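Stage III sporulation protein AH (PDB 3TUF) forms, together with SpoIIQ, an intercellular channel between mother cell and forespore through which sporulating Bacillus subtilis activates sigma-G-directed gene expression. Local coordinates at residues K163-H167 / T192-S196; K171-I176 / V189-F193; F85-R89 / D148-N152. All blocks are in the same frame, centred on the assembly; numbering follows the deposited sequence.

Interaction 1: K163-H167 / T192-S196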
loop_
_atom_site.group_PDB
_atom_site.type_symbol
_atom_site.label_atom_id
_atom_site.label_comp_id
_atom_site.label_asym_id
_atom_site.label_seq_id
_atom_site.Cartn_x
_atom_site.Cartn_y
_atom_site.Cartn_z
ATOM N N LYS B 163 -7.577 15.903 4.918
ATOM C CA LYS B 163 -8.842 16.606 4.698
ATOM C C LYS B 163 -9.241 17.261 6.000
ATOM O O LYS B 163 -9.291 16.571 7.013
ATOM C CB LYS B 163 -9.925 15.615 4.289
ATOM C CG LYS B 163 -10.146 15.503 2.766
ATOM C CD LYS B 163 -10.927 16.692 2.194
ATOM C CE LYS B 163 -11.521 16.382 0.808
ATOM N NZ LYS B 163 -12.793 15.621 0.949
ATOM N N SER B 164 -9.502 18.568 5.993
ATOM C CA SER B 164 -9.912 19.300 7.212
ATOM C C SER B 164 -10.189 20.789 6.963
ATOM O O SER B 164 -9.472 21.452 6.191
ATOM C CB SER B 164 -8.864 19.155 8.345
ATOM O OG SER B 164 -9.339 19.666 9.583
ATOM N N ASP B 165 -11.213 21.311 7.644
ATOM C CA ASP B 165 -11.585 22.721 7.534
ATOM C C ASP B 165 -10.835 23.579 8.515
ATOM O O ASP B 165 -10.300 24.626 8.157
ATOM C CB ASP B 165 -13.080 22.880 7.714
ATOM C CG ASP B 165 -13.837 22.398 6.505
ATOM O OD1 ASP B 165 -13.507 22.847 5.370
ATOM O OD2 ASP B 165 -14.735 21.547 6.686
ATOM N N LYS B 166 -10.787 23.117 9.756
ATOM C CA LYS B 166 -9.948 23.724 10.764
ATOM C C LYS B 166 -8.542 23.096 10.733
ATOM O O LYS B 166 -8.380 21.898 10.583
ATOM C CB LYS B 166 -10.645 23.597 12.119
ATOM C CG LYS B 166 -12.001 24.332 12.126
ATOM C CD LYS B 166 -13.134 23.452 12.646
ATOM C CE LYS B 166 -13.045 23.229 14.154
ATOM N NZ LYS B 166 -13.309 24.494 14.887
ATOM N N HIS B 167 -7.528 23.943 10.805
ATOM C CA HIS B 167 -6.147 23.508 10.994
ATOM C C HIS B 167 -5.546 24.331 12.136
ATOM O O HIS B 167 -5.971 25.464 12.378
ATOM C CB HIS B 167 -5.335 23.688 9.705
ATOM C CG HIS B 167 -5.229 25.115 9.226
ATOM N ND1 HIS B 167 -6.329 25.888 8.906
ATOM C CD2 HIS B 167 -4.145 25.894 8.988
ATOM C CE1 HIS B 167 -5.927 27.087 8.521
ATOM N NE2 HIS B 167 -4.607 27.116 8.561
ATOM N N THR B 192 -0.216 19.283 5.327
ATOM C CA THR B 192 -1.113 20.278 4.746
ATOM C C THR B 192 -2.538 19.901 5.045
ATOM O O THR B 192 -2.884 18.739 4.930
ATOM C CB THR B 192 -0.955 20.236 3.243
ATOM O OG1 THR B 192 0.447 20.311 2.939
ATOM C CG2 THR B 192 -1.719 21.371 2.567
ATOM N N PHE B 193 -3.359 20.886 5.406
ATOM C CA PHE B 193 -4.791 20.682 5.683
ATOM C C PHE B 193 -5.639 21.275 4.563
ATOM O O PHE B 193 -5.708 22.492 4.412
ATOM C CB PHE B 193 -5.192 21.346 7.001
ATOM C CG PHE B 193 -4.452 20.810 8.206
ATOM C CD1 PHE B 193 -3.073 21.017 8.361
ATOM C CD2 PHE B 193 -5.112 20.107 9.169
ATOM C CE1 PHE B 193 -2.365 20.491 9.469
ATOM C CE2 PHE B 193 -4.418 19.597 10.263
ATOM C CZ PHE B 193 -3.043 19.798 10.412
ATOM N N GLU B 194 -6.287 20.401 3.792
ATOM C CA GLU B 194 -7.176 20.766 2.666
ATOM C C GLU B 194 -8.634 20.964 3.090
ATOM O O GLU B 194 -9.179 20.108 3.801
ATOM C CB GLU B 194 -7.185 19.633 1.650
ATOM C CG GLU B 194 -5.878 19.398 0.970
ATOM C CD GLU B 194 -5.701 20.291 -0.224
ATOM O OE1 GLU B 194 -6.330 21.376 -0.247
ATOM O OE2 GLU B 194 -4.947 19.899 -1.144
ATOM N N PRO B 195 -9.288 22.045 2.605
ATOM C CA PRO B 195 -10.750 22.252 2.772
ATOM C C PRO B 195 -11.569 20.988 2.414
ATOM O O PRO B 195 -11.439 20.464 1.285
ATOM C CB PRO B 195 -11.060 23.363 1.759
ATOM C CG PRO B 195 -9.829 23.392 0.776
ATOM C CD PRO B 195 -8.686 23.050 1.700
ATOM N N SER B 196 -12.394 20.495 3.348
ATOM C CA SER B 196 -13.137 19.215 3.137
ATOM C C SER B 196 -14.499 19.368 2.418
ATOM O O SER B 196 -14.611 20.144 1.443
ATOM C CB SER B 196 -13.271 18.389 4.452
ATOM O OG SER B 196 -14.296 18.921 5.307
#
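Ser164 N donates to Glu194 O at 2.7 Å with an N-H...O angle of 172°, a short and nearly straight bond where the parallel strands leave their last bridge, Lys163 with Glu194. A second close pair, Ser164 O and Glu194 O at 2.8 Å, joins two acceptors and is no bond. Beyond this point side chains do the gripping. Asp165 clasps Ser196, the last modelled residue, with both oxygens: OD1 takes Ser196 N in a long bond of 3.3 Å, and OD2 takes Ser196 OG at 3.0 Å, each donor arriving from well above the carboxylate plane. Ser196 OG lies between its backbone N and carbonyl carbon (chi1 78°), a turn that lets hydroxyl and amide face one carboxylate together. Ser164 OG is spent within its own loop, bonding Lys166 O at 2.6 Å. The apolar half is a CH-pi contact: His167 CB sits 3.8 Å from the centroid of the Phe193 ring and over one face, while Ser164 CB meets the edge of that ring in plane. Within the fold, the 163-167 loop leads from strand 157-163 to helix 169-177, and Phe193 also reaches Lys171 and Ala172 of that helix; on the other flank of strand 157-163, Lys163 shares a backbone hydrogen bond with Asp148, next to strand 149-152.

Interaction 2: K171-I176 / V189-F193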
loop_
_atom_site.group_PDB
_atom_site.type_symbol
_atom_site.label_atom_id
_atom_site.label_comp_id
_atom_site.label_asym_id
_atom_site.label_seq_id
_atom_site.Cartn_x
_atom_site.Cartn_y
_atom_site.Cartn_z
ATOM N N LYS B 171 -3.216 20.692 16.034
ATOM C CA LYS B 171 -3.622 19.593 15.155
ATOM C C LYS B 171 -2.473 18.999 14.370
ATOM O O LYS B 171 -2.413 17.778 14.165
ATOM C CB LYS B 171 -4.713 20.044 14.214
ATOM C CG LYS B 171 -5.987 20.364 14.977
ATOM C CD LYS B 171 -7.247 20.139 14.120
ATOM C CE LYS B 171 -8.515 20.595 14.865
ATOM N NZ LYS B 171 -9.760 19.786 14.574
ATOM N N ALA B 172 -1.536 19.851 13.984
ATOM C CA ALA B 172 -0.454 19.440 13.094
ATOM C C ALA B 172 0.563 18.663 13.846
ATOM O O ALA B 172 1.195 17.723 13.347
ATOM C CB ALA B 172 0.177 20.594 12.563
ATOM N N THR B 173 0.746 19.103 15.077
ATOM C CA THR B 173 1.754 18.482 15.909
ATOM C C THR B 173 1.248 17.065 16.359
ATOM O O THR B 173 2.023 16.055 16.445
ATOM C CB THR B 173 2.131 19.465 16.992
ATOM O OG1 THR B 173 3.442 19.149 17.477
ATOM C CG2 THR B 173 1.099 19.463 18.106
ATOM N N ALA B 174 -0.050 16.947 16.587
ATOM C CA ALA B 174 -0.593 15.611 16.889
ATOM C C ALA B 174 -0.423 14.665 15.667
ATOM O O ALA B 174 -0.118 13.477 15.833
ATOM C CB ALA B 174 -2.038 15.701 17.344
ATOM N N ILE B 175 -0.554 15.189 14.453
ATOM C CA ILE B 175 -0.236 14.361 13.294
ATOM C C ILE B 175 1.244 14.019 13.199
ATOM O O ILE B 175 1.619 12.873 13.023
ATOM C CB ILE B 175 -0.721 15.011 12.055
ATOM C CG1 ILE B 175 -2.265 14.956 12.083
ATOM C CG2 ILE B 175 -0.045 14.361 10.753
ATOM C CD1 ILE B 175 -2.896 15.619 10.855
ATOM N N ILE B 176 2.110 15.006 13.359
ATOM C CA ILE B 176 3.555 14.749 13.279
ATOM C C ILE B 176 3.982 13.780 14.364
ATOM O O ILE B 176 4.943 13.023 14.209
ATOM C CB ILE B 176 4.392 16.055 13.328
ATOM C CG1 ILE B 176 4.191 16.844 12.059
ATOM C CG2 ILE B 176 5.895 15.739 13.497
ATOM C CD1 ILE B 176 4.700 18.320 12.228
ATOM N N VAL B 189 9.202 16.920 7.484
ATOM C CA VAL B 189 7.878 16.384 7.494
ATOM C C VAL B 189 6.955 17.574 7.280
ATOM O O VAL B 189 7.031 18.559 7.992
ATOM C CB VAL B 189 7.577 15.782 8.896
ATOM C CG1 VAL B 189 6.109 15.463 9.034
ATOM C CG2 VAL B 189 8.409 14.521 9.205
ATOM N N ALA B 190 6.058 17.500 6.308
ATOM C CA ALA B 190 5.155 18.612 6.106
ATOM C C ALA B 190 3.723 18.116 6.164
ATOM O O ALA B 190 3.447 16.965 5.781
ATOM C CB ALA B 190 5.474 19.283 4.759
ATOM N N VAL B 191 2.813 18.931 6.671
ATOM C CA VAL B 191 1.451 18.484 6.845
ATOM C C VAL B 191 0.586 19.575 6.355
ATOM O O VAL B 191 0.628 20.688 6.914
ATOM C CB VAL B 191 1.131 18.353 8.308
ATOM C CG1 VAL B 191 -0.335 17.907 8.533
ATOM C CG2 VAL B 191 2.090 17.374 8.893
ATOM N N THR B 192 -0.216 19.283 5.327
ATOM C CA THR B 192 -1.113 20.278 4.746
ATOM C C THR B 192 -2.538 19.901 5.045
ATOM O O THR B 192 -2.884 18.739 4.930
ATOM C CB THR B 192 -0.955 20.236 3.243
ATOM O OG1 THR B 192 0.447 20.311 2.939
ATOM C CG2 THR B 192 -1.719 21.371 2.567
ATOM N N PHE B 193 -3.359 20.886 5.406
ATOM C CA PHE B 193 -4.791 20.682 5.683
ATOM C C PHE B 193 -5.639 21.275 4.563
ATOM O O PHE B 193 -5.708 22.492 4.412
ATOM C CB PHE B 193 -5.192 21.346 7.001
ATOM C CG PHE B 193 -4.452 20.810 8.206
ATOM C CD1 PHE B 193 -3.073 21.017 8.361
ATOM C CD2 PHE B 193 -5.112 20.107 9.169
ATOM C CE1 PHE B 193 -2.365 20.491 9.469
ATOM C CE2 PHE B 193 -4.418 19.597 10.263
ATOM C CZ PHE B 193 -3.043 19.798 10.412
#
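Ile176 N bonds to Ala172 O at 2.9 Å, one helical turn linking two residues that both touch the strand; no hydrogen bond spans the contact itself, which is apolar throughout. Along the strand, Val189, Val191 and Phe193 alternate with residues pointing the other way, and their side chains line up beneath the helix. At one end Ile176 CG1 lies 3.8 Å from Val189 CG1, the two side chains running antiparallel alongside one another. The same methylene also meets Val191 CG2 at 3.8 Å, so CG1 of Ile176 bridges two successive inward positions of the strand. With CG1 anti to the carbonyl carbon (chi1 -69°), Ile176 sends this branch down between the valines. Val191 presents both methyls to the helix: CG2 faces Ile175 CG2 at 4.1 Å, and CG1 lies at the same separation from Ile175 CD1.

Helix 169-177 follows strand 157-163, and the chain returns through helix 181-184 to strand 188-194, which lies parallel to and beside strand 157-163: a beta-alpha-beta crossover, consistent with the ring-building-motif clan of this family. The short axes of helix 171-176 and strand 189-193 approach to 9.2 Å, with N-to-C directions 132° apart.

At the other end the outer rim of the Phe193 ring reaches the helix backbone. CZ meets Ala172 CA at 3.7 Å, near the ring plane, while the Ala172 CB methyl is 4.0 Å from CZ. The small alanine leaves the helix backbone within contact of the ring edge. Lys171 CB touches Phe193 CE2, and the rest of the lysine chain leads away. On the exterior edge of strand 188-194, Ala190, Val191 and Thr192 pair antiparallel with a strand of the SpoIIQ chain, and Ile176 and Val189 pack on Leu80 of SpoIIQ.

Interaction 3: F85-R89 / D148-N152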
loop_
_atom_site.group_PDB
_atom_site.type_symbol
_atom_site.label_atom_id
_atom_site.label_comp_id
_atom_site.label_asym_id
_atom_site.label_seq_id
_atom_site.Cartn_x
_atom_site.Cartn_y
_atom_site.Cartn_z
ATOM N N PHE B 85 -7.257 13.890 -4.340
ATOM C CA PHE B 85 -6.822 12.681 -3.636
ATOM C C PHE B 85 -6.797 11.442 -4.522
ATOM O O PHE B 85 -5.731 10.790 -4.682
ATOM C CB PHE B 85 -7.698 12.414 -2.434
ATOM C CG PHE B 85 -7.235 13.092 -1.175
ATOM C CD1 PHE B 85 -7.179 14.476 -1.080
ATOM C CD2 PHE B 85 -6.890 12.344 -0.059
ATOM C CE1 PHE B 85 -6.766 15.106 0.089
ATOM C CE2 PHE B 85 -6.478 12.989 1.143
ATOM C CZ PHE B 85 -6.412 14.379 1.190
ATOM N N THR B 86 -7.952 11.107 -5.094
ATOM C CA THR B 86 -7.998 9.951 -5.991
ATOM C C THR B 86 -7.027 10.145 -7.188
ATOM O O THR B 86 -6.350 9.205 -7.607
ATOM C CB THR B 86 -9.458 9.583 -6.439
ATOM O OG1 THR B 86 -10.196 10.779 -6.615
ATOM C CG2 THR B 86 -10.231 8.687 -5.377
ATOM N N THR B 87 -6.907 11.346 -7.737
ATOM C CA THR B 87 -5.952 11.456 -8.848
ATOM C C THR B 87 -4.520 11.130 -8.403
ATOM O O THR B 87 -3.804 10.322 -9.011
ATOM C CB THR B 87 -6.012 12.804 -9.547
ATOM O OG1 THR B 87 -7.381 13.089 -9.873
ATOM C CG2 THR B 87 -5.200 12.754 -10.832
ATOM N N TYR B 88 -4.110 11.763 -7.316
ATOM C CA TYR B 88 -2.791 11.540 -6.758
ATOM C C TYR B 88 -2.521 10.043 -6.444
ATOM O O TYR B 88 -1.523 9.462 -6.895
ATOM C CB TYR B 88 -2.629 12.430 -5.532
ATOM C CG TYR B 88 -1.221 12.495 -4.996
ATOM C CD1 TYR B 88 -0.297 13.426 -5.489
ATOM C CD2 TYR B 88 -0.805 11.632 -3.986
ATOM C CE1 TYR B 88 1.015 13.487 -4.991
ATOM C CE2 TYR B 88 0.507 11.680 -3.482
ATOM C CZ TYR B 88 1.406 12.607 -3.985
ATOM O OH TYR B 88 2.690 12.640 -3.460
ATOM N N ARG B 89 -3.412 9.408 -5.688
ATOM C CA ARG B 89 -3.198 8.014 -5.345
ATOM C C ARG B 89 -2.990 7.192 -6.637
ATOM O O ARG B 89 -1.976 6.442 -6.808
ATOM C CB ARG B 89 -4.362 7.499 -4.518
ATOM C CG ARG B 89 -4.378 7.964 -3.049
ATOM C CD ARG B 89 -4.928 6.862 -2.152
ATOM N NE ARG B 89 -5.043 7.296 -0.751
ATOM C CZ ARG B 89 -6.030 8.075 -0.285
ATOM N NH1 ARG B 89 -7.029 8.510 -1.070
ATOM N NH2 ARG B 89 -6.036 8.408 0.988
ATOM N N ASP B 148 -10.161 11.742 5.761
ATOM C CA ASP B 148 -9.254 11.061 4.842
ATOM C C ASP B 148 -7.871 11.681 5.028
ATOM O O ASP B 148 -7.768 12.802 5.544
ATOM C CB ASP B 148 -9.727 11.225 3.387
ATOM C CG ASP B 148 -9.107 10.183 2.439
ATOM O OD1 ASP B 148 -8.247 9.362 2.878
ATOM O OD2 ASP B 148 -9.490 10.182 1.238
ATOM N N ALA B 149 -6.826 10.954 4.622
ATOM C CA ALA B 149 -5.451 11.433 4.688
ATOM C C ALA B 149 -4.609 10.830 3.591
ATOM O O ALA B 149 -4.893 9.724 3.139
ATOM C CB ALA B 149 -4.831 11.076 6.012
ATOM N N LEU B 150 -3.530 11.521 3.208
ATOM C CA LEU B 150 -2.677 11.056 2.119
ATOM C C LEU B 150 -1.232 11.337 2.467
ATOM O O LEU B 150 -0.925 12.454 2.930
ATOM C CB LEU B 150 -3.088 11.807 0.868
ATOM C CG LEU B 150 -2.223 11.750 -0.352
ATOM C CD1 LEU B 150 -2.221 10.364 -0.899
ATOM C CD2 LEU B 150 -2.818 12.787 -1.390
ATOM N N VAL B 151 -0.360 10.368 2.239
ATOM C CA VAL B 151 0.976 10.395 2.821
ATOM C C VAL B 151 1.944 9.857 1.807
ATOM O O VAL B 151 1.824 8.703 1.330
ATOM C CB VAL B 151 1.132 9.443 4.087
ATOM C CG1 VAL B 151 2.648 9.310 4.563
ATOM C CG2 VAL B 151 0.247 9.873 5.278
ATOM N N ASN B 152 2.952 10.656 1.508
ATOM C CA ASN B 152 3.982 10.225 0.589
ATOM C C ASN B 152 5.273 10.362 1.340
ATOM O O ASN B 152 5.663 11.475 1.744
ATOM C CB ASN B 152 3.942 11.035 -0.743
ATOM C CG ASN B 152 5.134 10.715 -1.683
ATOM O OD1 ASN B 152 6.230 10.322 -1.275
ATOM N ND2 ASN B 152 4.910 10.920 -2.962
#
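Leu150 packs from the strand against Phe85, Tyr88 and Arg89 of the helix. Its CB meets Phe85 CE2 at 3.6 Å. CG, set opposite the backbone N (chi1 168°), carries the side chain out toward the helix and lies 3.9 Å from Tyr88 CD2. From there the methyls divide. CD1 touches Arg89 CG and lies over one face of the Arg89 guanidinium; CD2 comes to 3.5 Å from Tyr88 CD2 and also sits 4.3 Å above the plane of the Phe85 ring, over its centre.

Polar bonds close both ends of this apolar patch. At one, Asn152 ND2 donates to Tyr88 OH at 2.9 Å, ring and amide planes standing 54° apart. At the other, Arg89 NH2 forms a salt bridge with Asp148 OD1 at 3.1 Å, approaching on the syn side though tilted out of the carboxylate plane, with the guanidinium and carboxylate planes 15° apart. Ala149 N reaches the same OD1, at 2.8 Å, from the same face of the carboxylate, so two donors fix this oxygen. Arg89 NH1 lies at the edge of the Phe85 ring, in its plane. Losing the carboxylate of Asp148 to an alanine is likely to leave Arg89 with a long, weak pairing to Glu138 of helix 114-143, take from Ala149 N its side-chain acceptor, and let the guanidinium turn more freely.

The contact lays the start of helix 84-107 along the edge strand 149-152, their short axes 10.0 Å apart. Lys142 of the second subunit brings its NZ close to Arg89 NH1. The chemistry implies apolar packing on Leu150 with directional polar bonds at both ends, which would limit sliding of helix against strand, with Asp148 likely to offset positive charge near the subunit interface.

How the interactions relate
Burial separates the three contacts. Interaction 2 is buried and apolar, interaction 3 is partly buried and mixes a leucine patch with a salt bridge, and interaction 1 lies at the surface, where hydrogen bonds to the backbone and to Asp165 stand beside the Phe193 packing. All reach one sheet. Interactions 1 and 2 use strand 188-194 and share Phe193, whose ring meets the loop in the first and the helix in the second; their centres are 11 Å apart. Interaction 3 works from strand 149-152 at the opposite edge and touches interaction 1 where Lys163 comes near Asp148 and Phe85. Interactions 2 and 3 do not touch, their nearest atoms being about 7 Å apart.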